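Local coordinates for protein nitrite oxidoreductase subunit A (Kuenenia stuttgartiensis, PDB 7B04) that is the NarG-like, molybdenum-containing subunit of nitrite oxidoreductase, a molybdopterin oxidoreductase family protein that carries an iron/sulfur cluster and two MD1 ligands, at residues 93-98 and 109-114; 204-209 and 645-650; 211-216 and 640-645. All coordinates share one frame; numbering follows the deposited sequence.

Contact 1: residues 93-98 and 109-114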
loop_
_atom_site.group_PDB
_atom_site.type_symbol
_atom_site.label_atom_id
_atom_site.label_comp_id
_atom_site.label_asym_id
_atom_site.label_seq_id
_atom_site.Cartn_x
_atom_site.Cartn_y
_atom_site.Cartn_z
ATOM N N TYR B 93 -19.621 2.398 -2.050
ATOM C CA TYR B 93 -20.193 3.312 -3.038
ATOM C C TYR B 93 -21.378 4.057 -2.422
ATOM O O TYR B 93 -22.522 3.969 -2.873
ATOM C CB TYR B 93 -20.589 2.565 -4.316
ATOM C CG TYR B 93 -19.417 2.241 -5.220
ATOM C CD1 TYR B 93 -19.030 3.115 -6.231
ATOM C CD2 TYR B 93 -18.696 1.064 -5.063
ATOM C CE1 TYR B 93 -17.959 2.823 -7.057
ATOM C CE2 TYR B 93 -17.623 0.765 -5.886
ATOM C CZ TYR B 93 -17.261 1.647 -6.880
ATOM O OH TYR B 93 -16.195 1.358 -7.702
ATOM N N ASP B 94 -21.070 4.787 -1.348
ATOM C CA ASP B 94 -22.078 5.376 -0.480
ATOM C C ASP B 94 -21.945 6.877 -0.259
ATOM O O ASP B 94 -22.766 7.447 0.469
ATOM C CB ASP B 94 -22.026 4.690 0.889
ATOM C CG ASP B 94 -20.629 4.716 1.486
ATOM O OD1 ASP B 94 -19.681 5.100 0.765
ATOM O OD2 ASP B 94 -20.475 4.353 2.669
ATOM N N HIS B 95 -20.952 7.532 -0.857
ATOM C CA HIS B 95 -20.677 8.922 -0.508
ATOM C C HIS B 95 -21.801 9.856 -0.936
ATOM O O HIS B 95 -22.028 10.881 -0.282
ATOM C CB HIS B 95 -19.345 9.351 -1.107
ATOM C CG HIS B 95 -18.180 8.590 -0.556
ATOM N ND1 HIS B 95 -17.708 7.432 -1.133
ATOM C CD2 HIS B 95 -17.406 8.811 0.533
ATOM C CE1 HIS B 95 -16.688 6.977 -0.430
ATOM N NE2 HIS B 95 -16.485 7.794 0.588
ATOM N N GLN B 96 -22.489 9.539 -2.037
ATOM C CA GLN B 96 -23.671 10.299 -2.430
ATOM C C GLN B 96 -24.660 10.449 -1.280
ATOM O O GLN B 96 -25.348 11.472 -1.177
ATOM C CB GLN B 96 -24.351 9.629 -3.625
ATOM C CG GLN B 96 -24.884 8.229 -3.358
ATOM C CD GLN B 96 -23.850 7.150 -3.613
ATOM O OE1 GLN B 96 -22.650 7.421 -3.676
ATOM N NE2 GLN B 96 -24.313 5.916 -3.760
ATOM N N ASN B 97 -24.750 9.442 -0.413
ATOM C CA ASN B 97 -25.747 9.412 0.645
ATOM C C ASN B 97 -25.309 10.131 1.913
ATOM O O ASN B 97 -26.140 10.333 2.806
ATOM C CB ASN B 97 -26.104 7.962 0.981
ATOM C CG ASN B 97 -26.696 7.220 -0.203
ATOM O OD1 ASN B 97 -27.495 7.775 -0.957
ATOM N ND2 ASN B 97 -26.306 5.961 -0.372
ATOM N N TYR B 98 -24.044 10.535 2.020
ATOM C CA TYR B 98 -23.597 11.205 3.235
ATOM C C TYR B 98 -24.202 12.607 3.320
ATOM O O TYR B 98 -24.241 13.338 2.327
ATOM C CB TYR B 98 -22.069 11.296 3.271
ATOM C CG TYR B 98 -21.335 9.973 3.360
ATOM C CD1 TYR B 98 -22.021 8.771 3.500
ATOM C CD2 TYR B 98 -19.948 9.930 3.309
ATOM C CE1 TYR B 98 -21.344 7.567 3.576
ATOM C CE2 TYR B 98 -19.264 8.735 3.388
ATOM C CZ TYR B 98 -19.964 7.557 3.523
ATOM O OH TYR B 98 -19.278 6.368 3.602
ATOM N N ASN B 109 -18.597 12.035 -6.267
ATOM C CA ASN B 109 -17.215 12.216 -6.691
ATOM C C ASN B 109 -16.222 11.758 -5.636
ATOM O O ASN B 109 -15.018 11.724 -5.912
ATOM C CB ASN B 109 -16.950 13.680 -7.033
ATOM C CG ASN B 109 -17.713 14.151 -8.256
ATOM O OD1 ASN B 109 -18.050 13.360 -9.137
ATOM N ND2 ASN B 109 -17.989 15.446 -8.317
ATOM N N TRP B 110 -16.711 11.334 -4.484
ATOM C CA TRP B 110 -15.833 10.907 -3.370
ATOM C C TRP B 110 -15.526 9.416 -3.492
ATOM O O TRP B 110 -14.632 8.954 -2.839
ATOM C CB TRP B 110 -16.555 11.200 -2.053
ATOM C CG TRP B 110 -16.329 12.540 -1.427
ATOM C CD1 TRP B 110 -17.128 13.627 -1.537
ATOM C CD2 TRP B 110 -15.285 12.922 -0.519
ATOM N NE1 TRP B 110 -16.642 14.662 -0.797
ATOM C CE2 TRP B 110 -15.509 14.260 -0.166
ATOM C CE3 TRP B 110 -14.174 12.274 0.018
ATOM C CZ2 TRP B 110 -14.670 14.958 0.684
ATOM C CZ3 TRP B 110 -13.331 12.971 0.840
ATOM C CH2 TRP B 110 -13.581 14.292 1.173
ATOM N N ASN B 111 -16.239 8.730 -4.373
ATOM C CA ASN B 111 -16.189 7.265 -4.596
ATOM C C ASN B 111 -14.897 6.865 -5.302
ATOM O O ASN B 111 -14.310 7.715 -5.934
ATOM C CB ASN B 111 -17.377 6.828 -5.451
ATOM C CG ASN B 111 -18.688 6.751 -4.713
ATOM O OD1 ASN B 111 -18.760 7.021 -3.541
ATOM N ND2 ASN B 111 -19.743 6.386 -5.391
ATOM N N PRO B 112 -14.498 5.577 -5.345
ATOM C CA PRO B 112 -14.787 4.554 -4.336
ATOM C C PRO B 112 -14.026 4.722 -3.017
ATOM O O PRO B 112 -14.529 4.415 -2.009
ATOM C CB PRO B 112 -14.461 3.269 -5.079
ATOM C CG PRO B 112 -13.333 3.649 -5.944
ATOM C CD PRO B 112 -13.648 5.047 -6.377
ATOM N N ARG B 113 -12.782 5.148 -3.124
ATOM C CA ARG B 113 -11.938 5.505 -1.968
ATOM C C ARG B 113 -11.641 4.359 -0.991
ATOM O O ARG B 113 -12.254 4.298 0.038
ATOM C CB ARG B 113 -12.487 6.821 -1.420
ATOM C CG ARG B 113 -12.365 7.038 0.068
ATOM C CD ARG B 113 -13.166 8.267 0.275
ATOM N NE ARG B 113 -13.759 8.024 1.541
ATOM C CZ ARG B 113 -13.170 8.346 2.647
ATOM N NH1 ARG B 113 -13.752 8.111 3.801
ATOM N NH2 ARG B 113 -12.002 8.937 2.583
ATOM N N MET B 114 -10.734 3.461 -1.351
ATOM C CA MET B 114 -10.279 2.412 -0.451
ATOM C C MET B 114 -8.815 2.138 -0.786
ATOM O O MET B 114 -8.311 2.582 -1.819
ATOM C CB MET B 114 -11.141 1.151 -0.605
ATOM C CG MET B 114 -11.403 0.394 0.664
ATOM S SD MET B 114 -12.754 -0.796 0.566
ATOM C CE MET B 114 -12.011 -2.173 1.450
#
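His95 and Asn111 meet inside the long loop between strand 85-91 and helix 116-119, beside the iron/sulfur cluster of this molybdopterin oxidoreductase. The loop folds back on itself, and the imidazole of His95 is held at both nitrogens. Its CG lies anti to the carbonyl carbon (chi1 -64°), which turns the ring toward residues 109-114. ND1 of His95 donates to OD1 of Asn111 at 2.7 Å, in the carbonyl plane of the amide and close to the ring plane. NE2 of His95 accepts from NE of Arg113 at 2.9 Å. The guanidinium stands at 77° to the ring. NH2 forms a salt bridge with Glu316 and NH1 bonds to the backbone O of His73, so three groups probably fix the guanidinium. The side chain of Arg113 is about 6 Å from the cluster, and Met114 touches it. The backbone O of Trp110 lies over one face of the His95 ring, and CB of Trp110 is 3.4 Å from CG of His95. Tyr93 packs against Asn111 and Pro112. Its OH bonds to Ser260 of the nitrite oxidoreductase subunit B chain. The Tyr93 and Pro112 side chains lie side by side, pointing the same way; CZ of Tyr93 is 3.7 Å from CB of Pro112.

Contact 2: residues 204-209 and 645-650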
loop_
_atom_site.group_PDB
_atom_site.type_symbol
_atom_site.label_atom_id
_atom_site.label_comp_id
_atom_site.label_asym_id
_atom_site.label_seq_id
_atom_site.Cartn_x
_atom_site.Cartn_y
_atom_site.Cartn_z
ATOM N N GLN B 204 18.756 6.404 40.717
ATOM C CA GLN B 204 18.809 5.754 39.413
ATOM C C GLN B 204 19.345 6.659 38.312
ATOM O O GLN B 204 19.673 6.157 37.231
ATOM C CB GLN B 204 17.422 5.233 39.037
ATOM C CG GLN B 204 16.931 4.125 39.956
ATOM C CD GLN B 204 15.525 3.676 39.632
ATOM O OE1 GLN B 204 14.892 4.198 38.716
ATOM N NE2 GLN B 204 15.025 2.704 40.387
ATOM N N GLY B 205 19.434 7.965 38.545
ATOM C CA GLY B 205 20.040 8.873 37.596
ATOM C C GLY B 205 19.102 9.847 36.919
ATOM O O GLY B 205 19.543 10.580 36.026
ATOM N N TYR B 206 17.834 9.888 37.309
ATOM C CA TYR B 206 16.900 10.811 36.685
ATOM C C TYR B 206 17.171 12.238 37.159
ATOM O O TYR B 206 17.515 12.452 38.326
ATOM C CB TYR B 206 15.460 10.418 37.008
ATOM C CG TYR B 206 15.030 9.103 36.400
ATOM C CD1 TYR B 206 14.626 9.026 35.074
ATOM C CD2 TYR B 206 15.026 7.935 37.153
ATOM C CE1 TYR B 206 14.232 7.827 34.516
ATOM C CE2 TYR B 206 14.633 6.729 36.602
ATOM C CZ TYR B 206 14.236 6.683 35.283
ATOM O OH TYR B 206 13.844 5.485 34.728
ATOM N N PRO B 207 17.038 13.229 36.278
ATOM C CA PRO B 207 17.249 14.622 36.689
ATOM C C PRO B 207 16.264 15.055 37.764
ATOM O O PRO B 207 15.155 14.527 37.875
ATOM C CB PRO B 207 17.038 15.412 35.391
ATOM C CG PRO B 207 17.262 14.416 34.296
ATOM C CD PRO B 207 16.757 13.115 34.838
ATOM N N LYS B 208 16.693 16.031 38.571
ATOM C CA LYS B 208 15.844 16.536 39.645
ATOM C C LYS B 208 14.594 17.208 39.096
ATOM O O LYS B 208 13.539 17.179 39.740
ATOM C CB LYS B 208 16.638 17.534 40.494
ATOM C CG LYS B 208 16.245 17.645 41.962
ATOM C CD LYS B 208 16.245 19.108 42.403
ATOM C CE LYS B 208 15.670 19.299 43.795
ATOM N NZ LYS B 208 14.237 18.945 43.903
ATOM N N GLU B 209 14.693 17.810 37.908
ATOM C CA GLU B 209 13.535 18.442 37.287
ATOM C C GLU B 209 12.450 17.425 36.947
ATOM O O GLU B 209 11.256 17.713 37.086
ATOM C CB GLU B 209 13.975 19.201 36.034
ATOM C CG GLU B 209 14.887 20.387 36.321
ATOM C CD GLU B 209 16.344 19.988 36.480
ATOM O OE1 GLU B 209 16.658 18.793 36.300
ATOM O OE2 GLU B 209 17.175 20.868 36.788
ATOM N N PRO B 645 9.748 10.473 35.108
ATOM C CA PRO B 645 10.265 9.124 34.844
ATOM C C PRO B 645 9.158 8.147 34.475
ATOM O O PRO B 645 8.051 8.202 35.013
ATOM C CB PRO B 645 10.932 8.736 36.171
ATOM C CG PRO B 645 11.276 10.034 36.811
ATOM C CD PRO B 645 10.170 10.974 36.429
ATOM N N THR B 646 9.464 7.252 33.537
ATOM C CA THR B 646 8.539 6.202 33.125
ATOM C C THR B 646 8.915 4.916 33.845
ATOM O O THR B 646 10.030 4.408 33.682
ATOM C CB THR B 646 8.561 5.976 31.612
ATOM O OG1 THR B 646 8.350 7.219 30.931
ATOM C CG2 THR B 646 7.487 4.979 31.202
ATOM N N LYS B 647 7.990 4.403 34.643
ATOM C CA LYS B 647 8.164 3.154 35.367
ATOM C C LYS B 647 7.097 2.129 35.033
ATOM O O LYS B 647 7.360 0.928 35.122
ATOM C CB LYS B 647 8.173 3.409 36.882
ATOM C CG LYS B 647 9.406 4.160 37.351
ATOM C CD LYS B 647 10.650 3.313 37.154
ATOM C CE LYS B 647 11.883 4.002 37.699
ATOM N NZ LYS B 647 13.102 3.165 37.519
ATOM N N VAL B 648 5.900 2.573 34.659
ATOM C CA VAL B 648 4.844 1.709 34.148
ATOM C C VAL B 648 4.339 2.319 32.850
ATOM O O VAL B 648 4.266 3.546 32.720
ATOM C CB VAL B 648 3.686 1.537 35.155
ATOM C CG1 VAL B 648 2.701 0.492 34.657
ATOM C CG2 VAL B 648 4.212 1.155 36.521
ATOM N N LEU B 649 4.001 1.465 31.886
ATOM C CA LEU B 649 3.626 1.918 30.556
ATOM C C LEU B 649 2.574 0.973 30.001
ATOM O O LEU B 649 2.707 -0.248 30.115
ATOM C CB LEU B 649 4.841 1.969 29.626
ATOM C CG LEU B 649 4.582 2.279 28.153
ATOM C CD1 LEU B 649 3.872 3.615 28.013
ATOM C CD2 LEU B 649 5.886 2.276 27.368
ATOM N N TRP B 650 1.525 1.545 29.412
ATOM C CA TRP B 650 0.496 0.743 28.763
ATOM C C TRP B 650 -0.089 1.517 27.590
ATOM O O TRP B 650 -0.449 2.690 27.742
ATOM C CB TRP B 650 -0.584 0.376 29.784
ATOM C CG TRP B 650 -1.716 -0.434 29.269
ATOM C CD1 TRP B 650 -1.690 -1.341 28.252
ATOM C CD2 TRP B 650 -3.049 -0.443 29.783
ATOM N NE1 TRP B 650 -2.933 -1.902 28.090
ATOM C CE2 TRP B 650 -3.785 -1.365 29.018
ATOM C CE3 TRP B 650 -3.694 0.251 30.810
ATOM C CZ2 TRP B 650 -5.134 -1.615 29.250
ATOM C CZ3 TRP B 650 -5.032 0.003 31.038
ATOM C CH2 TRP B 650 -5.738 -0.923 30.261
#
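Tyr206 and Pro645 mark the closest backbone approach, with their CA atoms 7.1 Å apart. Residues 204-209 span the bend from helix 195-204 into helix 208-213. Gly205 leaves the first helix with positive phi, and Pro207 is the N-cap of the second. Residues 645-650 lead from a loop into strand 648-652. The main packing is a CH-pi contact. CB of Pro645 sits over the centre of the Tyr206 ring, 3.8 Å from the centroid and 11° off the ring normal. CG of Pro645 covers the inner end of the same face, 3.9 Å from CG of Tyr206. The phenol OH hydrogen-bonds to Glu621, which probably helps to hold the outer end of the ring. Strand 648-652 is an inner strand of a mixed sheet, between strands 222-226 and 676-681, so the contact ties the bend between two helices to the lead-in to an inner strand of that sheet. Lys647 comes from the opposite direction to Tyr206 and Gln204. Its chain bends at chi2 (-66°) and is straight beyond, which brings NZ near the plane of the Tyr206 ring, at its edge. NZ of Lys647 donates to OE1 of Gln204; the modelled separation of 2.4 Å is very short, so its exact length is doubtful. NE2 of Gln204 bonds to OH of Tyr192, and NZ of Lys647 has a long, weak ion pair with Glu675.

Contact 3: residues 211-216 and 640-645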
loop_
_atom_site.group_PDB
_atom_site.type_symbol
_atom_site.label_atom_id
_atom_site.label_comp_id
_atom_site.label_asym_id
_atom_site.label_seq_id
_atom_site.Cartn_x
_atom_site.Cartn_y
_atom_site.Cartn_z
ATOM N N VAL B 211 11.987 14.616 38.576
ATOM C CA VAL B 211 11.455 14.082 39.824
ATOM C C VAL B 211 10.561 15.111 40.506
ATOM O O VAL B 211 9.546 14.760 41.116
ATOM C CB VAL B 211 12.607 13.624 40.737
ATOM C CG1 VAL B 211 12.069 13.079 42.051
ATOM C CG2 VAL B 211 13.457 12.575 40.033
ATOM N N ASP B 212 10.924 16.394 40.415
ATOM C CA ASP B 212 10.078 17.446 40.972
ATOM C C ASP B 212 8.765 17.586 40.213
ATOM O O ASP B 212 7.753 17.979 40.805
ATOM C CB ASP B 212 10.832 18.775 40.980
ATOM C CG ASP B 212 11.998 18.771 41.943
ATOM O OD1 ASP B 212 11.955 18.007 42.933
ATOM O OD2 ASP B 212 12.961 19.530 41.711
ATOM N N ARG B 213 8.752 17.274 38.913
ATOM C CA ARG B 213 7.503 17.333 38.158
ATOM C C ARG B 213 6.499 16.332 38.702
ATOM O O ARG B 213 5.283 16.548 38.613
ATOM C CB ARG B 213 7.768 17.082 36.672
ATOM C CG ARG B 213 6.622 17.498 35.758
ATOM C CD ARG B 213 6.578 19.009 35.613
ATOM N NE ARG B 213 5.295 19.507 35.123
ATOM C CZ ARG B 213 4.973 19.609 33.837
ATOM N NH1 ARG B 213 3.787 20.084 33.485
ATOM N NH2 ARG B 213 5.832 19.232 32.903
ATOM N N MET B 214 6.996 15.233 39.276
ATOM C CA MET B 214 6.125 14.216 39.860
ATOM C C MET B 214 5.297 14.792 41.001
ATOM O O MET B 214 4.196 14.303 41.283
ATOM C CB MET B 214 6.981 13.043 40.337
ATOM C CG MET B 214 7.590 12.240 39.206
ATOM S SD MET B 214 8.548 10.880 39.885
ATOM C CE MET B 214 7.457 10.298 41.178
ATOM N N GLN B 215 5.823 15.810 41.679
ATOM C CA GLN B 215 5.135 16.475 42.785
ATOM C C GLN B 215 4.751 15.488 43.873
ATOM O O GLN B 215 3.712 15.616 44.523
ATOM C CB GLN B 215 3.888 17.214 42.304
ATOM C CG GLN B 215 4.070 18.701 42.159
ATOM C CD GLN B 215 2.892 19.375 41.502
ATOM O OE1 GLN B 215 2.564 19.104 40.346
ATOM N NE2 GLN B 215 2.232 20.255 42.246
ATOM N N GLY B 216 5.590 14.496 44.088
ATOM C CA GLY B 216 5.267 13.535 45.098
ATOM C C GLY B 216 4.319 12.449 44.650
ATOM O O GLY B 216 4.034 11.546 45.444
ATOM N N THR B 640 6.741 23.878 31.161
ATOM C CA THR B 640 5.479 23.334 30.671
ATOM C C THR B 640 5.689 22.000 29.967
ATOM O O THR B 640 4.785 21.157 29.955
ATOM C CB THR B 640 4.804 24.329 29.727
ATOM O OG1 THR B 640 5.040 25.664 30.190
ATOM C CG2 THR B 640 3.306 24.079 29.662
ATOM N N HIS B 641 6.870 21.787 29.390
ATOM C CA HIS B 641 7.186 20.577 28.644
ATOM C C HIS B 641 7.861 19.506 29.497
ATOM O O HIS B 641 8.283 18.481 28.953
ATOM C CB HIS B 641 8.118 20.907 27.470
ATOM C CG HIS B 641 7.583 21.928 26.513
ATOM N ND1 HIS B 641 7.147 21.603 25.246
ATOM C CD2 HIS B 641 7.432 23.268 26.629
ATOM C CE1 HIS B 641 6.743 22.697 24.625
ATOM N NE2 HIS B 641 6.903 23.722 25.445
ATOM N N MET B 642 7.966 19.706 30.807
ATOM C CA MET B 642 8.839 18.854 31.611
ATOM C C MET B 642 8.243 17.457 31.756
ATOM O O MET B 642 7.082 17.320 32.161
ATOM C CB MET B 642 9.081 19.472 32.985
ATOM C CG MET B 642 10.207 18.814 33.768
ATOM S SD MET B 642 11.784 18.858 32.891
ATOM C CE MET B 642 12.189 20.600 32.984
ATOM N N PRO B 643 8.999 16.402 31.440
ATOM C CA PRO B 643 8.497 15.035 31.627
ATOM C C PRO B 643 8.771 14.479 33.015
ATOM O O PRO B 643 9.361 15.154 33.864
ATOM C CB PRO B 643 9.262 14.249 30.559
ATOM C CG PRO B 643 10.581 14.953 30.498
ATOM C CD PRO B 643 10.282 16.421 30.717
ATOM N N SER B 644 8.345 13.246 33.246
ATOM C CA SER B 644 8.556 12.519 34.486
ATOM C C SER B 644 9.085 11.133 34.156
ATOM O O SER B 644 8.918 10.650 33.032
ATOM C CB SER B 644 7.254 12.415 35.298
ATOM O OG SER B 644 6.296 11.610 34.636
ATOM N N PRO B 645 9.748 10.473 35.108
ATOM C CA PRO B 645 10.265 9.124 34.844
ATOM C C PRO B 645 9.158 8.147 34.475
ATOM O O PRO B 645 8.051 8.202 35.013
ATOM C CB PRO B 645 10.932 8.736 36.171
ATOM C CG PRO B 645 11.276 10.034 36.811
ATOM C CD PRO B 645 10.170 10.974 36.429
#
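Met214 and Ser644 bring the backbones closest, with CA atoms 6.1 Å apart, where helix 208-213 and the residues that follow it meet the irregular segment 640-645. Arg213 makes the largest share of the contact. With chi1 at -164° the Arg213 chain leaves on the far side from its backbone N, then bends at chi2 (75°). This carries the aliphatic part slantwise across Met642, with CD of Arg213 3.7 Å from CB of Met642. Nearer the helix, CB of Arg213 lies 3.8 Å from the carbonyl O of Pro643. The guanidinium ends beside the backbone of Met642, whose carbonyl O lies at its edge, near its plane. Arg265 NH1 hydrogen-bonds to that carbonyl O. Met214 adds a smaller, apolar patch. Its SD is 3.8 Å from CD of Pro645, and its CG is 3.9 Å from CB of Ser644. The hydroxyl of Ser644 is hydrogen-bonded to the backbone O of Arg220. Met214 also packs on Leu201 of helix 195-204. The arrangement is helix-on-loop packing: helix 208-213 and the turn after it pack on the connection from strand 633-635 to strand 648-652, the latter an inner strand of the mixed sheet.

All three contacts are largely buried, but they lie in different places. Contact 1 is on the opposite side of the chain's centre from the other two, about 48 Å and 47 Å away between centres. It is local, with ten residues between its segments, and lies at the cluster and the subunit B interface. Its core is a histidine bonded at both ring nitrogens, with Tyr93 on Pro112 as apolar packing. Contacts 2 and 3 join segments over 400 residues apart and touch no other chain of the assembly. They are neighbours, with centres about 9 Å apart. Both use helix 208-213 and share Pro645, which meets an aromatic ring in one and a thioether in the other. Long basic side chains reach across both.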